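Local structure of YesW protein (Bacillus subtilis, 2ZUX) at residues T500-A505 / E514-T519. The protein cleaves the rhamnogalacturonan backbone of plant cell-wall pectin by endo-type elimination, a calcium- or manganese-dependent activity of a polysaccharide lyase family 11 enzyme. Numbering follows the deposited sequence.
Sequences TPTLQA and EVVWRT. With CA (calcium ion), chain E.
Pro-501 meets Val-515 and Trp-517 together on one side of this antiparallel beta hairpin of the propeller domain: its CB lies 3.8 Å from Val-515 CG1 and 4.0 Å from Trp-517 CD1, approaching the indole obliquely. Within 514-519 the same Val-515 methyl, carried anti to the backbone N (chi1 -170°), sits over the centre of one indole face, and Ser-469 O takes the hydrogen bond of Trp-517 NE1. Without the indole, as with an alanine at Trp-517, Pro-501 and Val-515 would probably face a gap and Ser-469 O would lose this donor. Thr-502 and Leu-503 both face Val-516, a classic beta bulge, and the side chains of Leu-503 and Val-516 share the other face of the sheet. Val-516 CG1 reaches Thr-502 CG2 at 3.9 Å, while its CG2 lies 4.2 Å from Leu-503 CB. Val-516 N gives Leu-503 O a short, nearly straight bond (2.7 Å, 172°), and Leu-503 N returns one to a lone pair of Val-516 O. Beyond, Ala-505 and Glu-514 exchange two backbone bonds. Bent at chi2 (60°), Glu-514 grips calcium with OE1 at 2.6 Å and OE2 at 2.5 Å, and OE2 also hydrogen-bonds Thr-529 OG1; Asp-506, Leu-508, Asp-510, Arg-512 and a water complete the site. The hairpin thus runs from the Pro-501/Val-515/Trp-517 cluster to the calcium-binding loop after Ala-505, where the metal probably offsets the carboxylate charge and ties strand 514-519 to its own turn.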
loop_
_atom_site.group_PDB
_atom_site.type_symbol
_atom_site.label_atom_id
_atom_site.label_comp_id
_atom_site.label_asym_id
_atom_site.label_seq_id
_atom_site.Cartn_x
_atom_site.Cartn_y
_atom_site.Cartn_z
ATOM N N THR A 500 10.725 4.843 -4.256
ATOM C CA THR A 500 9.334 4.422 -4.286
ATOM C C THR A 500 8.412 5.522 -4.809
ATOM O O THR A 500 8.667 6.708 -4.583
ATOM C CB THR A 500 8.859 3.999 -2.878
ATOM O OG1 THR A 500 9.100 5.066 -1.946
ATOM C CG2 THR A 500 9.591 2.740 -2.421
ATOM N N PRO A 501 7.313 5.135 -5.474
ATOM C CA PRO A 501 6.349 6.142 -5.877
ATOM C C PRO A 501 5.580 6.624 -4.650
ATOM O O PRO A 501 5.492 5.901 -3.650
ATOM C CB PRO A 501 5.420 5.369 -6.813
ATOM C CG PRO A 501 5.443 3.976 -6.276
ATOM C CD PRO A 501 6.877 3.772 -5.840
ATOM N N THR A 502 5.014 7.818 -4.720
ATOM C CA THR A 502 4.120 8.265 -3.665
ATOM C C THR A 502 3.013 7.228 -3.431
ATOM O O THR A 502 2.691 6.931 -2.280
ATOM C CB THR A 502 3.618 9.707 -3.946
ATOM O OG1 THR A 502 4.632 10.622 -3.504
ATOM C CG2 THR A 502 2.341 10.040 -3.213
ATOM N N LEU A 503 2.481 6.636 -4.500
ATOM C CA LEU A 503 1.532 5.532 -4.357
ATOM C C LEU A 503 1.405 4.799 -5.671
ATOM O O LEU A 503 1.433 5.428 -6.728
ATOM C CB LEU A 503 0.147 6.032 -3.918
ATOM C CG LEU A 503 -0.917 4.972 -3.587
ATOM C CD1 LEU A 503 -0.512 4.098 -2.404
ATOM C CD2 LEU A 503 -2.267 5.630 -3.356
ATOM N N GLN A 504 1.288 3.476 -5.605
ATOM C CA GLN A 504 0.860 2.674 -6.749
ATOM C C GLN A 504 -0.420 1.954 -6.354
ATOM O O GLN A 504 -0.445 1.253 -5.342
ATOM C CB GLN A 504 1.920 1.652 -7.134
ATOM C CG GLN A 504 1.501 0.720 -8.263
ATOM C CD GLN A 504 2.522 -0.372 -8.482
ATOM O OE1 GLN A 504 3.684 -0.095 -8.824
ATOM N NE2 GLN A 504 2.112 -1.621 -8.253
ATOM N N ALA A 505 -1.494 2.132 -7.125
ATOM C CA ALA A 505 -2.775 1.500 -6.805
ATOM C C ALA A 505 -3.701 1.612 -7.991
ATOM O O ALA A 505 -3.669 2.613 -8.720
ATOM C CB ALA A 505 -3.425 2.174 -5.602
ATOM N N GLU A 514 -2.620 2.550 -11.359
ATOM C CA GLU A 514 -2.145 3.921 -11.541
ATOM C C GLU A 514 -0.893 4.133 -10.708
ATOM O O GLU A 514 -0.634 3.398 -9.740
ATOM C CB GLU A 514 -3.212 4.924 -11.107
ATOM C CG GLU A 514 -4.377 5.089 -12.078
ATOM C CD GLU A 514 -5.148 3.796 -12.332
ATOM O OE1 GLU A 514 -5.647 3.180 -11.359
ATOM O OE2 GLU A 514 -5.250 3.384 -13.514
ATOM N N VAL A 515 -0.108 5.132 -11.095
ATOM C CA VAL A 515 1.046 5.543 -10.304
ATOM C C VAL A 515 0.892 7.004 -9.942
ATOM O O VAL A 515 0.562 7.835 -10.792
ATOM C CB VAL A 515 2.372 5.374 -11.053
ATOM C CG1 VAL A 515 3.539 5.579 -10.098
ATOM C CG2 VAL A 515 2.459 4.011 -11.695
ATOM N N VAL A 516 1.129 7.310 -8.670
ATOM C CA VAL A 516 1.166 8.679 -8.197
ATOM C C VAL A 516 2.622 9.001 -7.880
ATOM O O VAL A 516 3.204 8.398 -6.971
ATOM C CB VAL A 516 0.304 8.870 -6.936
ATOM C CG1 VAL A 516 0.299 10.344 -6.508
ATOM C CG2 VAL A 516 -1.117 8.358 -7.174
ATOM N N TRP A 517 3.220 9.918 -8.650
ATOM C CA TRP A 517 4.563 10.432 -8.361
ATOM C C TRP A 517 4.466 11.923 -8.088
ATOM O O TRP A 517 3.688 12.627 -8.727
ATOM C CB TRP A 517 5.508 10.267 -9.555
ATOM C CG TRP A 517 6.121 8.917 -9.793
ATOM C CD1 TRP A 517 7.044 8.273 -9.019
ATOM C CD2 TRP A 517 5.913 8.091 -10.942
ATOM N NE1 TRP A 517 7.400 7.072 -9.603
ATOM C CE2 TRP A 517 6.721 6.942 -10.786
ATOM C CE3 TRP A 517 5.107 8.203 -12.081
ATOM C CZ2 TRP A 517 6.750 5.914 -11.739
ATOM C CZ3 TRP A 517 5.134 7.188 -13.022
ATOM C CH2 TRP A 517 5.946 6.055 -12.842
ATOM N N ARG A 518 5.274 12.417 -7.163
ATOM C CA ARG A 518 5.411 13.859 -6.985
ATOM C C ARG A 518 6.214 14.458 -8.136
ATOM O O ARG A 518 6.996 13.762 -8.792
ATOM C CB ARG A 518 6.126 14.165 -5.670
ATOM C CG ARG A 518 7.534 13.615 -5.593
ATOM C CD ARG A 518 8.287 14.185 -4.415
ATOM N NE ARG A 518 9.584 13.539 -4.263
ATOM C CZ ARG A 518 10.736 14.070 -4.649
ATOM N NH1 ARG A 518 10.754 15.271 -5.221
ATOM N NH2 ARG A 518 11.869 13.403 -4.464
ATOM N N THR A 519 6.025 15.752 -8.382
ATOM C CA THR A 519 6.962 16.500 -9.213
ATOM C C THR A 519 8.246 16.709 -8.414
ATOM O O THR A 519 8.255 16.567 -7.188
ATOM C CB THR A 519 6.393 17.865 -9.617
ATOM O OG1 THR A 519 6.079 18.615 -8.438
ATOM C CG2 THR A 519 5.138 17.704 -10.459
HETATM CA CA CA E . -6.789 1.504 -12.997
HETATM O O HOH W 1 6.769 10.118 -5.929
HETATM O O HOH W 2 -6.638 1.505 -15.435
#